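Local coordinates for protein C.Elegans p53 tumor suppressor-like transcription factor (Caenorhabditis elegans, PDB 1T4W) that binds the same DNA consensus sequence as p53 through this zinc-containing domain and activates transcription, promoting apoptosis under cellular and genotoxic stress, at residues Ser57-Phe62 with Gly117-Leu122; Tyr73-Pro78 with Cys154-Leu159; Ser106-Ser111 with Val129-Asp134. All coordinates share one frame; numbering follows the deposited sequence.

Interaction 1: Ser57-Phe62 with Gly117-Leu122; sequences SLRIRF and GSTFTL
R59 runs its aliphatic chain beside T121 and slants across T119, where strands 57-65 and 119-123 run antiparallel. Its CB sits 3.6 Å from T119 CG2. R59 CG meets that same methyl and also lies 3.5 Å from T121 OG1, while CD still grazes T119. Then the chain bends (chi3 -66°) and the guanidinium leaves this neighbour: NE makes a salt bridge to D160, and NH1 donates to a water that in turn donates to T119 OG1.

T119 is shared between two arginines. With its methyl anti to the backbone N and its hydroxyl beside it (chi1 -57°), CG2 faces R59 and OG1 comes within 3.4 Å of R61 CG. T119 OG1 donates to G117 O at 2.8 Å, from well above the carbonyl plane. R61 carries its charge on to D81, and a second water accepts bonds from R61 NE and F62 N.

Four backbone bonds tie the hydrogen-bonded pairs L58-L122 and I60-F120; L122 N to L58 O is 2.7 Å. On the other side of the sheet from R59 and R61, L58 and L122 lie side by side, CD2 to CD1 3.7 Å, and I60 CD1 crosses onto L122 CG. Together with A131 and F133 of strand 130-137, these apolar groups form part of the core between the sheets of the p53-family immunoglobulin-like beta-sandwich.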
ATOM      1  N   SER A  57       6.540   4.969 -14.677  1.00 26.56           N
ATOM      2  CA  SER A  57       7.052   4.831 -13.321  1.00 28.46           C
ATOM      3  C   SER A  57       5.860   4.547 -12.396  1.00 26.79           C
ATOM      4  O   SER A  57       4.710   4.888 -12.703  1.00 24.79           O
ATOM      5  CB  SER A  57       7.806   6.092 -12.875  1.00 18.43           C
ATOM      6  OG  SER A  57       6.994   7.237 -12.948  1.00 25.37           O
ATOM      7  N   LEU A  58       6.124   3.877 -11.285  1.00 23.01           N
ATOM      8  CA  LEU A  58       5.063   3.561 -10.344  1.00 20.06           C
ATOM      9  C   LEU A  58       5.400   4.167  -8.978  1.00 27.22           C
ATOM     10  O   LEU A  58       6.464   3.905  -8.423  1.00 24.13           O
ATOM     11  CB  LEU A  58       4.902   2.051 -10.194  1.00 19.45           C
ATOM     12  CG  LEU A  58       3.690   1.630  -9.336  1.00 16.14           C
ATOM     13  CD1 LEU A  58       2.397   1.718 -10.157  1.00 13.66           C
ATOM     14  CD2 LEU A  58       3.892   0.215  -8.857  1.00 27.73           C
ATOM     15  N   ARG A  59       4.501   4.986  -8.452  1.00 17.17           N
ATOM     16  CA  ARG A  59       4.717   5.589  -7.146  1.00 25.98           C
ATOM     17  C   ARG A  59       3.921   4.798  -6.112  1.00 19.37           C
ATOM     18  O   ARG A  59       2.779   4.399  -6.362  1.00 18.62           O
ATOM     19  CB  ARG A  59       4.283   7.064  -7.146  1.00 19.72           C
ATOM     20  CG  ARG A  59       5.301   8.010  -7.782  1.00 18.53           C
ATOM     21  CD  ARG A  59       4.806   9.485  -7.787  1.00 20.71           C
ATOM     22  NE  ARG A  59       3.634   9.698  -8.648  1.00 23.31           N
ATOM     23  CZ  ARG A  59       2.407   9.975  -8.208  1.00 20.32           C
ATOM     24  NH1 ARG A  59       2.165  10.064  -6.906  1.00 19.71           N
ATOM     25  NH2 ARG A  59       1.422  10.212  -9.069  1.00 18.85           N
ATOM     26  N   ILE A  60       4.532   4.574  -4.955  1.00 18.92           N
ATOM     27  CA  ILE A  60       3.909   3.818  -3.871  1.00 19.64           C
ATOM     28  C   ILE A  60       3.874   4.697  -2.613  1.00 18.60           C
ATOM     29  O   ILE A  60       4.906   5.190  -2.172  1.00 17.59           O
ATOM     30  CB  ILE A  60       4.717   2.546  -3.549  1.00 16.88           C
ATOM     31  CG1 ILE A  60       4.865   1.689  -4.810  1.00 23.18           C
ATOM     32  CG2 ILE A  60       4.015   1.756  -2.432  1.00 14.78           C
ATOM     33  CD1 ILE A  60       6.028   0.713  -4.743  1.00 35.11           C
ATOM     34  N   ARG A  61       2.684   4.880  -2.056  1.00 16.00           N
ATOM     35  CA  ARG A  61       2.495   5.695  -0.864  1.00 20.71           C
ATOM     36  C   ARG A  61       1.721   4.937   0.204  1.00 22.86           C
ATOM     37  O   ARG A  61       0.995   3.980  -0.082  1.00 19.17           O
ATOM     38  CB  ARG A  61       1.705   6.966  -1.199  1.00 19.51           C
ATOM     39  CG  ARG A  61       2.429   8.002  -2.089  1.00 12.93           C
ATOM     40  CD  ARG A  61       1.665   9.357  -1.992  1.00 20.20           C
ATOM     41  NE  ARG A  61       1.806   9.921  -0.653  1.00 25.46           N
ATOM     42  CZ  ARG A  61       1.048  10.883  -0.143  1.00 26.71           C
ATOM     43  NH1 ARG A  61       1.284  11.313   1.090  1.00 24.07           N
ATOM     44  NH2 ARG A  61       0.046  11.405  -0.851  1.00 18.37           N
ATOM     45  N   PHE A  62       1.878   5.379   1.443  1.00 17.73           N
ATOM     46  CA  PHE A  62       1.162   4.771   2.539  1.00 15.97           C
ATOM     47  C   PHE A  62       0.649   5.954   3.357  1.00 21.02           C
ATOM     48  O   PHE A  62       1.401   6.638   4.075  1.00 19.21           O
ATOM     49  CB  PHE A  62       2.070   3.835   3.340  1.00 14.95           C
ATOM     50  CG  PHE A  62       1.322   2.998   4.353  1.00 17.54           C
ATOM     51  CD1 PHE A  62       0.280   2.155   3.940  1.00 21.60           C
ATOM     52  CD2 PHE A  62       1.653   3.055   5.713  1.00 13.88           C
ATOM     53  CE1 PHE A  62      -0.428   1.377   4.855  1.00 14.56           C
ATOM     54  CE2 PHE A  62       0.957   2.281   6.655  1.00 20.02           C
ATOM     55  CZ  PHE A  62      -0.089   1.435   6.228  1.00 19.28           C
ATOM     56  N   GLY A 117       5.526  13.728   0.075  1.00 28.48           N
ATOM     57  CA  GLY A 117       5.011  12.660   0.907  1.00 26.38           C
ATOM     58  C   GLY A 117       5.903  11.455   0.660  1.00 32.72           C
ATOM     59  O   GLY A 117       6.437  11.282  -0.445  1.00 27.86           O
ATOM     60  N   SER A 118       6.078  10.629   1.687  1.00 25.38           N
ATOM     61  CA  SER A 118       6.911   9.426   1.608  1.00 20.35           C
ATOM     62  C   SER A 118       6.482   8.567   0.394  1.00 28.86           C
ATOM     63  O   SER A 118       5.401   7.986   0.366  1.00 19.32           O
ATOM     64  CB  SER A 118       6.783   8.639   2.913  1.00 17.70           C
ATOM     65  OG  SER A 118       7.730   7.590   2.977  1.00 30.57           O
ATOM     66  N   THR A 119       7.343   8.485  -0.607  1.00 23.19           N
ATOM     67  CA  THR A 119       7.017   7.769  -1.828  1.00 23.14           C
ATOM     68  C   THR A 119       8.175   6.963  -2.397  1.00 28.43           C
ATOM     69  O   THR A 119       9.289   7.472  -2.508  1.00 25.47           O
ATOM     70  CB  THR A 119       6.592   8.768  -2.945  1.00 25.89           C
ATOM     71  OG1 THR A 119       5.484   9.551  -2.495  1.00 28.80           O
ATOM     72  CG2 THR A 119       6.222   8.023  -4.243  1.00 24.20           C
ATOM     73  N   PHE A 120       7.909   5.711  -2.761  1.00 23.49           N
ATOM     74  CA  PHE A 120       8.923   4.895  -3.407  1.00 19.29           C
ATOM     75  C   PHE A 120       8.495   4.908  -4.865  1.00 24.95           C
ATOM     76  O   PHE A 120       7.326   4.654  -5.183  1.00 23.96           O
ATOM     77  CB  PHE A 120       8.939   3.458  -2.877  1.00 19.23           C
ATOM     78  CG  PHE A 120       9.678   3.302  -1.565  1.00 17.82           C
ATOM     79  CD1 PHE A 120       9.044   3.560  -0.349  1.00 25.00           C
ATOM     80  CD2 PHE A 120      11.019   2.951  -1.553  1.00 21.94           C
ATOM     81  CE1 PHE A 120       9.749   3.477   0.865  1.00 21.69           C
ATOM     82  CE2 PHE A 120      11.736   2.865  -0.347  1.00 24.35           C
ATOM     83  CZ  PHE A 120      11.093   3.134   0.862  1.00 24.54           C
ATOM     84  N   THR A 121       9.422   5.257  -5.746  1.00 18.53           N
ATOM     85  CA  THR A 121       9.141   5.285  -7.174  1.00 18.53           C
ATOM     86  C   THR A 121       9.869   4.183  -7.902  1.00 22.83           C
ATOM     87  O   THR A 121      11.113   4.124  -7.916  1.00 24.60           O
ATOM     88  CB  THR A 121       9.535   6.630  -7.812  1.00 24.53           C
ATOM     89  OG1 THR A 121       8.782   7.684  -7.202  1.00 26.86           O
ATOM     90  CG2 THR A 121       9.233   6.622  -9.318  1.00 19.56           C
ATOM     91  N   LEU A 122       9.099   3.309  -8.526  1.00 21.27           N
ATOM     92  CA  LEU A 122       9.681   2.218  -9.280  1.00 21.36           C
ATOM     93  C   LEU A 122       9.946   2.712 -10.689  1.00 34.62           C
ATOM     94  O   LEU A 122       9.050   3.273 -11.323  1.00 21.69           O
ATOM     95  CB  LEU A 122       8.712   1.036  -9.368  1.00 20.65           C
ATOM     96  CG  LEU A 122       8.195   0.429  -8.073  1.00 21.30           C
ATOM     97  CD1 LEU A 122       7.446  -0.871  -8.402  1.00 29.78           C
ATOM     98  CD2 LEU A 122       9.337   0.160  -7.139  1.00 25.75           C
TER
HETATM   99  O   HOH W   1       3.957  10.934  -4.525  1.00 30.52           O
HETATM  100  O   HOH W   2       3.082   7.972   1.518  1.00 22.47           O

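Interaction 2: Tyr73-Pro78 with Cys154-Leu159; sequences YAIRNP and CLAVFL
C154 SG meets the branch methyl of I75, with SG and I75 CG2 4.0 Å apart, at the start of a one-sided contact: every second residue of the strand faces the turn that follows helix 71-74. L155 points to the other side of the sheet, where I6 of strand 3-8 lies.

A156 comes next and offers only its CB, which lets I75 settle close to the sheet; I75 CG2 is 3.6 Å from A156 CB. The isoleucine spreads its branches along the strand: with CG1 between its own backbone N and carbonyl carbon (chi1 64°), CG1 and CD1 go to F158 while CG2 covers A156 and C154. V157 again turns away, toward I6.

F158 closes the contact with its far rim. I75 CB lies at the ring edge, in plane, 3.7 Å from F158 CZ, and I75 O approaches that same CZ obliquely at 3.3 Å. This carbonyl oxygen also accepts from R61 NH2. R76 reaches across with an extended chain: its CG is 3.9 Å from F158 CE1, which lies over one face of the guanidinium. The two planes are 69° apart, so this is no stack, and the arginine is fixed by salt bridges to E166 and E72.

A type I turn, A74 to N77, thus presses I75 onto the outer face of strand 152-160. It belongs to the long excursion between strands 57-65 and 101-104 that also carries the zinc ligands C85 and H88, and probably corresponds to the L2 loop of p53.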
ATOM      1  N   TYR A  73      -8.830  12.120  -2.128  1.00 19.51           N
ATOM      2  CA  TYR A  73      -8.054  13.299  -1.773  1.00 21.16           C
ATOM      3  C   TYR A  73      -6.781  12.895  -1.013  1.00 19.50           C
ATOM      4  O   TYR A  73      -5.670  13.315  -1.348  1.00 19.03           O
ATOM      5  CB  TYR A  73      -8.887  14.266  -0.908  1.00 20.14           C
ATOM      6  CG  TYR A  73      -8.192  15.573  -0.652  1.00 20.29           C
ATOM      7  CD1 TYR A  73      -7.395  15.757   0.478  1.00 25.63           C
ATOM      8  CD2 TYR A  73      -8.283  16.624  -1.579  1.00 25.70           C
ATOM      9  CE1 TYR A  73      -6.698  16.962   0.683  1.00 21.54           C
ATOM     10  CE2 TYR A  73      -7.593  17.819  -1.388  1.00 28.45           C
ATOM     11  CZ  TYR A  73      -6.802  17.979  -0.258  1.00 29.09           C
ATOM     12  OH  TYR A  73      -6.102  19.149  -0.089  1.00 26.69           O
ATOM     13  N   ALA A  74      -6.947  12.080   0.020  1.00 19.26           N
ATOM     14  CA  ALA A  74      -5.814  11.693   0.861  1.00 21.52           C
ATOM     15  C   ALA A  74      -4.625  11.087   0.124  1.00 21.51           C
ATOM     16  O   ALA A  74      -3.473  11.448   0.385  1.00 18.55           O
ATOM     17  CB  ALA A  74      -6.286  10.726   1.958  1.00 20.98           C
ATOM     18  N   ILE A  75      -4.890  10.185  -0.814  1.00 15.18           N
ATOM     19  CA  ILE A  75      -3.782   9.538  -1.503  1.00 15.91           C
ATOM     20  C   ILE A  75      -2.946  10.452  -2.366  1.00 22.17           C
ATOM     21  O   ILE A  75      -1.826  10.098  -2.729  1.00 20.31           O
ATOM     22  CB  ILE A  75      -4.273   8.338  -2.333  1.00 18.98           C
ATOM     23  CG1 ILE A  75      -5.214   8.816  -3.440  1.00 15.52           C
ATOM     24  CG2 ILE A  75      -4.930   7.298  -1.384  1.00 18.88           C
ATOM     25  CD1 ILE A  75      -5.731   7.673  -4.317  1.00 18.89           C
ATOM     26  N   ARG A  76      -3.477  11.632  -2.693  1.00 18.46           N
ATOM     27  CA  ARG A  76      -2.720  12.571  -3.506  1.00 21.33           C
ATOM     28  C   ARG A  76      -2.280  13.817  -2.700  1.00 17.80           C
ATOM     29  O   ARG A  76      -1.674  14.734  -3.234  1.00 24.44           O
ATOM     30  CB  ARG A  76      -3.545  12.965  -4.739  1.00 20.23           C
ATOM     31  CG  ARG A  76      -3.826  11.796  -5.713  1.00 15.27           C
ATOM     32  CD  ARG A  76      -4.686  12.242  -6.911  1.00 18.11           C
ATOM     33  NE  ARG A  76      -5.057  11.087  -7.735  1.00 20.28           N
ATOM     34  CZ  ARG A  76      -6.163  10.374  -7.552  1.00 20.59           C
ATOM     35  NH1 ARG A  76      -7.013  10.712  -6.590  1.00 20.83           N
ATOM     36  NH2 ARG A  76      -6.396   9.283  -8.280  1.00 17.91           N
ATOM     37  N   ASN A  77      -2.592  13.825  -1.412  1.00 19.89           N
ATOM     38  CA  ASN A  77      -2.229  14.925  -0.505  1.00 19.35           C
ATOM     39  C   ASN A  77      -0.831  14.648   0.045  1.00 19.59           C
ATOM     40  O   ASN A  77      -0.626  13.667   0.754  1.00 21.97           O
ATOM     41  CB  ASN A  77      -3.254  14.976   0.632  1.00 24.23           C
ATOM     42  CG  ASN A  77      -2.872  15.952   1.736  1.00 27.02           C
ATOM     43  OD1 ASN A  77      -1.946  16.720   1.596  1.00 19.10           O
ATOM     44  ND2 ASN A  77      -3.603  15.909   2.841  1.00 24.29           N
ATOM     45  N   PRO A  78       0.151  15.521  -0.247  1.00 17.87           N
ATOM     46  CA  PRO A  78       1.496  15.252   0.272  1.00 21.70           C
ATOM     47  C   PRO A  78       1.639  15.259   1.789  1.00 28.52           C
ATOM     48  O   PRO A  78       2.658  14.817   2.317  1.00 23.07           O
ATOM     49  CB  PRO A  78       2.352  16.319  -0.408  1.00 24.38           C
ATOM     50  CG  PRO A  78       1.410  17.453  -0.586  1.00 28.95           C
ATOM     51  CD  PRO A  78       0.115  16.781  -1.010  1.00 26.83           C
ATOM     52  N   CYS A 154      -3.965   3.488   4.305  1.00 20.81           N
ATOM     53  CA  CYS A 154      -4.207   3.093   2.920  1.00 18.01           C
ATOM     54  C   CYS A 154      -2.930   2.960   2.071  1.00 20.64           C
ATOM     55  O   CYS A 154      -2.084   3.865   2.072  1.00 17.29           O
ATOM     56  CB  CYS A 154      -5.122   4.147   2.288  1.00 13.01           C
ATOM     57  SG  CYS A 154      -5.515   3.866   0.552  1.00 21.06           S
ATOM     58  N   LEU A 155      -2.776   1.832   1.377  1.00 14.24           N
ATOM     59  CA  LEU A 155      -1.600   1.611   0.515  1.00 17.43           C
ATOM     60  C   LEU A 155      -2.072   1.950  -0.895  1.00 18.91           C
ATOM     61  O   LEU A 155      -2.943   1.254  -1.453  1.00 16.07           O
ATOM     62  CB  LEU A 155      -1.146   0.139   0.555  1.00 13.96           C
ATOM     63  CG  LEU A 155       0.062  -0.180  -0.353  1.00 23.18           C
ATOM     64  CD1 LEU A 155       1.248   0.672   0.102  1.00 19.35           C
ATOM     65  CD2 LEU A 155       0.427  -1.670  -0.290  1.00 17.83           C
ATOM     66  N   ALA A 156      -1.508   3.013  -1.463  1.00 16.13           N
ATOM     67  CA  ALA A 156      -1.897   3.481  -2.798  1.00 17.25           C
ATOM     68  C   ALA A 156      -0.738   3.507  -3.784  1.00 18.59           C
ATOM     69  O   ALA A 156       0.393   3.839  -3.407  1.00 13.24           O
ATOM     70  CB  ALA A 156      -2.509   4.911  -2.697  1.00 17.40           C
ATOM     71  N   VAL A 157      -1.042   3.162  -5.042  1.00 17.27           N
ATOM     72  CA  VAL A 157      -0.062   3.163  -6.121  1.00 19.42           C
ATOM     73  C   VAL A 157      -0.585   3.981  -7.305  1.00 20.58           C
ATOM     74  O   VAL A 157      -1.783   4.008  -7.586  1.00 18.76           O
ATOM     75  CB  VAL A 157       0.285   1.724  -6.606  1.00 18.38           C
ATOM     76  CG1 VAL A 157       1.115   1.004  -5.526  1.00 19.57           C
ATOM     77  CG2 VAL A 157      -0.976   0.966  -6.922  1.00 18.87           C
ATOM     78  N   PHE A 158       0.343   4.625  -8.000  1.00 19.66           N
ATOM     79  CA  PHE A 158       0.030   5.499  -9.129  1.00 18.45           C
ATOM     80  C   PHE A 158       0.949   5.161 -10.279  1.00 24.88           C
ATOM     81  O   PHE A 158       2.165   4.970 -10.085  1.00 18.52           O
ATOM     82  CB  PHE A 158       0.267   6.965  -8.730  1.00 14.23           C
ATOM     83  CG  PHE A 158      -0.536   7.401  -7.536  1.00 12.64           C
ATOM     84  CD1 PHE A 158      -1.826   7.902  -7.691  1.00 19.66           C
ATOM     85  CD2 PHE A 158      -0.035   7.235  -6.250  1.00 14.63           C
ATOM     86  CE1 PHE A 158      -2.623   8.226  -6.562  1.00 16.26           C
ATOM     87  CE2 PHE A 158      -0.809   7.554  -5.121  1.00 20.05           C
ATOM     88  CZ  PHE A 158      -2.108   8.047  -5.276  1.00 15.67           C
ATOM     89  N   LEU A 159       0.370   5.059 -11.470  1.00 16.35           N
ATOM     90  CA  LEU A 159       1.175   4.805 -12.648  1.00 25.08           C
ATOM     91  C   LEU A 159       1.292   6.163 -13.333  1.00 18.08           C
ATOM     92  O   LEU A 159       0.272   6.769 -13.667  1.00 18.30           O
ATOM     93  CB  LEU A 159       0.486   3.796 -13.576  1.00 22.16           C
ATOM     94  CG  LEU A 159       1.388   3.263 -14.703  1.00 21.08           C
ATOM     95  CD1 LEU A 159       2.538   2.455 -14.116  1.00 19.39           C
ATOM     96  CD2 LEU A 159       0.574   2.396 -15.644  1.00 30.66           C
TER

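Interaction 3: Ser106-Ser111 with Val129-Asp134; sequences SEHEFS and VQANFD
H108 points the edge of its imidazole at Q130 and A131: Q130 O lies in the ring plane and accepts from NE2 at 3.0 Å, with a nearly straight bond of 166°. The CB of A131 is at the same edge, 3.6 Å from H108 CD2. Over one face of the imidazole, toward its rim, sits the CG of E107. The carboxylate of E107 and the amide of N132 are close to parallel, 7° apart, yet ND2 is badly angled for a bond to OE2.

E107 instead grips the backbone of N132 twice. Its own N donates to N132 O, and its OE2 accepts from N132 N at 2.8 Å on the anti lone pair, through a bent bond. The first torsion, which sets CG between the backbone N and carbonyl carbon (chi1 65°), swings the acid over to this strand. On the far side of N132, its OD1 accepts from Q130 NE2, 3.0 Å away.

S106 holds the bend from within: OG donates to H108 O at 2.7 Å, and a water bound to S106 OG and H108 N donates to N132 O. S106 CB packs on F133 CB at 3.9 Å. A leucine in place of the histidine would probably leave Q130 O without its NE2 donor and the turn less firmly tied to strand 130-137.

The segment leads from strand 101-104 in one sheet to strand 109-113 in the other, a beta arch joining the two layers of the p53-like sandwich.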
ATOM      1  N   SER A 106      12.339  -6.060  -4.781  1.00 22.22           N
ATOM      2  CA  SER A 106      11.646  -5.414  -5.879  1.00 17.93           C
ATOM      3  C   SER A 106      12.281  -5.842  -7.171  1.00 32.80           C
ATOM      4  O   SER A 106      13.517  -5.739  -7.336  1.00 22.03           O
ATOM      5  CB  SER A 106      11.760  -3.883  -5.764  1.00 17.26           C
ATOM      6  OG  SER A 106      11.116  -3.261  -6.865  1.00 25.81           O
ATOM      7  N   GLU A 107      11.447  -6.316  -8.091  1.00 19.16           N
ATOM      8  CA  GLU A 107      11.939  -6.742  -9.389  1.00 35.16           C
ATOM      9  C   GLU A 107      12.368  -5.480 -10.152  1.00 32.16           C
ATOM     10  O   GLU A 107      13.268  -5.526 -10.975  1.00 26.88           O
ATOM     11  CB  GLU A 107      10.848  -7.488 -10.171  1.00 22.27           C
ATOM     12  CG  GLU A 107       9.667  -6.602 -10.541  1.00 56.24           C
ATOM     13  CD  GLU A 107       8.771  -7.213 -11.612  1.00 60.18           C
ATOM     14  OE1 GLU A 107       9.302  -7.728 -12.622  1.00 71.51           O
ATOM     15  OE2 GLU A 107       7.537  -7.164 -11.453  1.00 35.53           O
ATOM     16  N   HIS A 108      11.725  -4.352  -9.854  1.00 29.22           N
ATOM     17  CA  HIS A 108      12.041  -3.087 -10.505  1.00 31.28           C
ATOM     18  C   HIS A 108      12.987  -2.195  -9.725  1.00 29.96           C
ATOM     19  O   HIS A 108      13.014  -2.215  -8.487  1.00 24.52           O
ATOM     20  CB  HIS A 108      10.750  -2.312 -10.789  1.00 24.43           C
ATOM     21  CG  HIS A 108       9.890  -2.954 -11.830  1.00 36.47           C
ATOM     22  ND1 HIS A 108      10.313  -3.133 -13.126  1.00 32.46           N
ATOM     23  CD2 HIS A 108       8.628  -3.443 -11.774  1.00 29.47           C
ATOM     24  CE1 HIS A 108       9.348  -3.701 -13.828  1.00 37.91           C
ATOM     25  NE2 HIS A 108       8.314  -3.898 -13.029  1.00 40.22           N
ATOM     26  N   GLU A 109      13.770  -1.408 -10.456  1.00 24.76           N
ATOM     27  CA  GLU A 109      14.679  -0.463  -9.827  1.00 20.94           C
ATOM     28  C   GLU A 109      13.763   0.566  -9.174  1.00 21.17           C
ATOM     29  O   GLU A 109      12.687   0.844  -9.703  1.00 23.35           O
ATOM     30  CB  GLU A 109      15.532   0.236 -10.896  1.00 26.64           C
ATOM     31  CG  GLU A 109      16.237   1.491 -10.406  1.00 35.83           C
ATOM     32  CD  GLU A 109      16.951   2.239 -11.530  1.00 37.26           C
ATOM     33  OE1 GLU A 109      16.897   1.795 -12.702  1.00 29.53           O
ATOM     34  OE2 GLU A 109      17.561   3.280 -11.236  1.00 24.10           O
ATOM     35  N   PHE A 110      14.170   1.137  -8.041  1.00 26.18           N
ATOM     36  CA  PHE A 110      13.328   2.147  -7.386  1.00 30.36           C
ATOM     37  C   PHE A 110      14.182   3.213  -6.725  1.00 34.76           C
ATOM     38  O   PHE A 110      15.379   3.018  -6.524  1.00 30.12           O
ATOM     39  CB  PHE A 110      12.413   1.496  -6.327  1.00 19.85           C
ATOM     40  CG  PHE A 110      13.163   0.871  -5.175  1.00 21.72           C
ATOM     41  CD1 PHE A 110      13.522   1.634  -4.056  1.00 19.72           C
ATOM     42  CD2 PHE A 110      13.523  -0.477  -5.217  1.00 27.68           C
ATOM     43  CE1 PHE A 110      14.229   1.056  -2.985  1.00 28.56           C
ATOM     44  CE2 PHE A 110      14.226  -1.065  -4.163  1.00 28.29           C
ATOM     45  CZ  PHE A 110      14.581  -0.299  -3.041  1.00 27.26           C
ATOM     46  N   SER A 111      13.554   4.346  -6.424  1.00 22.64           N
ATOM     47  CA  SER A 111      14.186   5.466  -5.741  1.00 25.79           C
ATOM     48  C   SER A 111      13.170   5.923  -4.693  1.00 30.85           C
ATOM     49  O   SER A 111      12.010   5.522  -4.729  1.00 27.71           O
ATOM     50  CB  SER A 111      14.468   6.627  -6.695  1.00 30.16           C
ATOM     51  OG  SER A 111      13.252   7.176  -7.193  1.00 29.86           O
ATOM     52  N   VAL A 129       3.953  -4.366 -17.576  1.00 23.62           N
ATOM     53  CA  VAL A 129       2.529  -4.382 -17.232  1.00 26.44           C
ATOM     54  C   VAL A 129       2.298  -4.946 -15.825  1.00 26.87           C
ATOM     55  O   VAL A 129       1.165  -5.205 -15.422  1.00 23.34           O
ATOM     56  CB  VAL A 129       1.713  -5.220 -18.244  1.00 28.53           C
ATOM     57  CG1 VAL A 129       1.767  -4.572 -19.643  1.00 25.26           C
ATOM     58  CG2 VAL A 129       2.283  -6.651 -18.304  1.00 21.02           C
ATOM     59  N   GLN A 130       3.376  -5.145 -15.080  1.00 26.13           N
ATOM     60  CA  GLN A 130       3.234  -5.668 -13.726  1.00 28.00           C
ATOM     61  C   GLN A 130       4.412  -5.248 -12.887  1.00 21.94           C
ATOM     62  O   GLN A 130       5.494  -4.974 -13.396  1.00 21.16           O
ATOM     63  CB  GLN A 130       3.147  -7.207 -13.735  1.00 30.23           C
ATOM     64  CG  GLN A 130       2.799  -7.840 -12.368  1.00 35.04           C
ATOM     65  CD  GLN A 130       2.394  -9.310 -12.486  1.00 36.40           C
ATOM     66  OE1 GLN A 130       1.723  -9.685 -13.433  1.00 29.53           O
ATOM     67  NE2 GLN A 130       2.784 -10.135 -11.513  1.00 25.56           N
ATOM     68  N   ALA A 131       4.199  -5.149 -11.585  1.00 18.54           N
ATOM     69  CA  ALA A 131       5.308  -4.821 -10.720  1.00 17.60           C
ATOM     70  C   ALA A 131       5.135  -5.689  -9.496  1.00 21.62           C
ATOM     71  O   ALA A 131       4.066  -5.697  -8.880  1.00 22.49           O
ATOM     72  CB  ALA A 131       5.288  -3.347 -10.329  1.00 19.27           C
ATOM     73  N   ASN A 132       6.192  -6.411  -9.156  1.00 20.18           N
ATOM     74  CA  ASN A 132       6.214  -7.274  -7.986  1.00 21.01           C
ATOM     75  C   ASN A 132       7.235  -6.772  -6.984  1.00 17.28           C
ATOM     76  O   ASN A 132       8.311  -6.280  -7.355  1.00 18.05           O
ATOM     77  CB  ASN A 132       6.577  -8.703  -8.388  1.00 26.22           C
ATOM     78  CG  ASN A 132       5.572  -9.300  -9.343  1.00 29.17           C
ATOM     79  OD1 ASN A 132       4.370  -9.127  -9.174  1.00 31.70           O
ATOM     80  ND2 ASN A 132       6.058 -10.016 -10.349  1.00 45.41           N
ATOM     81  N   PHE A 133       6.891  -6.874  -5.709  1.00 24.01           N
ATOM     82  CA  PHE A 133       7.802  -6.472  -4.640  1.00 23.46           C
ATOM     83  C   PHE A 133       7.165  -6.781  -3.298  1.00 17.64           C
ATOM     84  O   PHE A 133       5.952  -7.007  -3.202  1.00 20.82           O
ATOM     85  CB  PHE A 133       8.115  -4.961  -4.718  1.00 18.54           C
ATOM     86  CG  PHE A 133       6.884  -4.077  -4.678  1.00 23.40           C
ATOM     87  CD1 PHE A 133       6.336  -3.659  -3.460  1.00 23.78           C
ATOM     88  CD2 PHE A 133       6.246  -3.705  -5.855  1.00 22.88           C
ATOM     89  CE1 PHE A 133       5.159  -2.882  -3.413  1.00 21.42           C
ATOM     90  CE2 PHE A 133       5.063  -2.927  -5.827  1.00 22.83           C
ATOM     91  CZ  PHE A 133       4.520  -2.516  -4.593  1.00 23.63           C
ATOM     92  N   ASP A 134       7.992  -6.814  -2.265  1.00 22.05           N
ATOM     93  CA  ASP A 134       7.457  -7.001  -0.936  1.00 20.02           C
ATOM     94  C   ASP A 134       7.430  -5.650  -0.284  1.00 19.46           C
ATOM     95  O   ASP A 134       8.293  -4.814  -0.548  1.00 20.28           O
ATOM     96  CB  ASP A 134       8.339  -7.880  -0.077  1.00 25.41           C
ATOM     97  CG  ASP A 134       8.345  -9.302  -0.537  1.00 34.08           C
ATOM     98  OD1 ASP A 134       7.260  -9.795  -0.907  1.00 26.31           O
ATOM     99  OD2 ASP A 134       9.429  -9.911  -0.517  1.00 23.27           O
TER
HETATM  100  O   HOH W   3       9.117  -3.919  -8.388  1.00 24.11           O

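Interactions 1 and 2 share the larger sheet, since strand 57-65 runs between strands 119-123 and 152-160; their centres are 9 Å apart. R59 N and F158 O, 2.9 Å apart, probably make a hydrogen bond, as do R61 NH2 and N77 O. Interaction 3 meets interaction 1 twice: within the larger sheet T121 N and S111 O, 2.8 Å apart, probably make a hydrogen bond at the outermost strand 109-113, and between the layers I60 CD1 packs on F133 CZ of the other sheet. Interactions 2 and 3 do not touch, their centres 18 Å apart. The zinc site lies off interaction 1, whose S118 side chain is about 11 Å from that of the ligand C139; interactions 2 and 3 lie away from it.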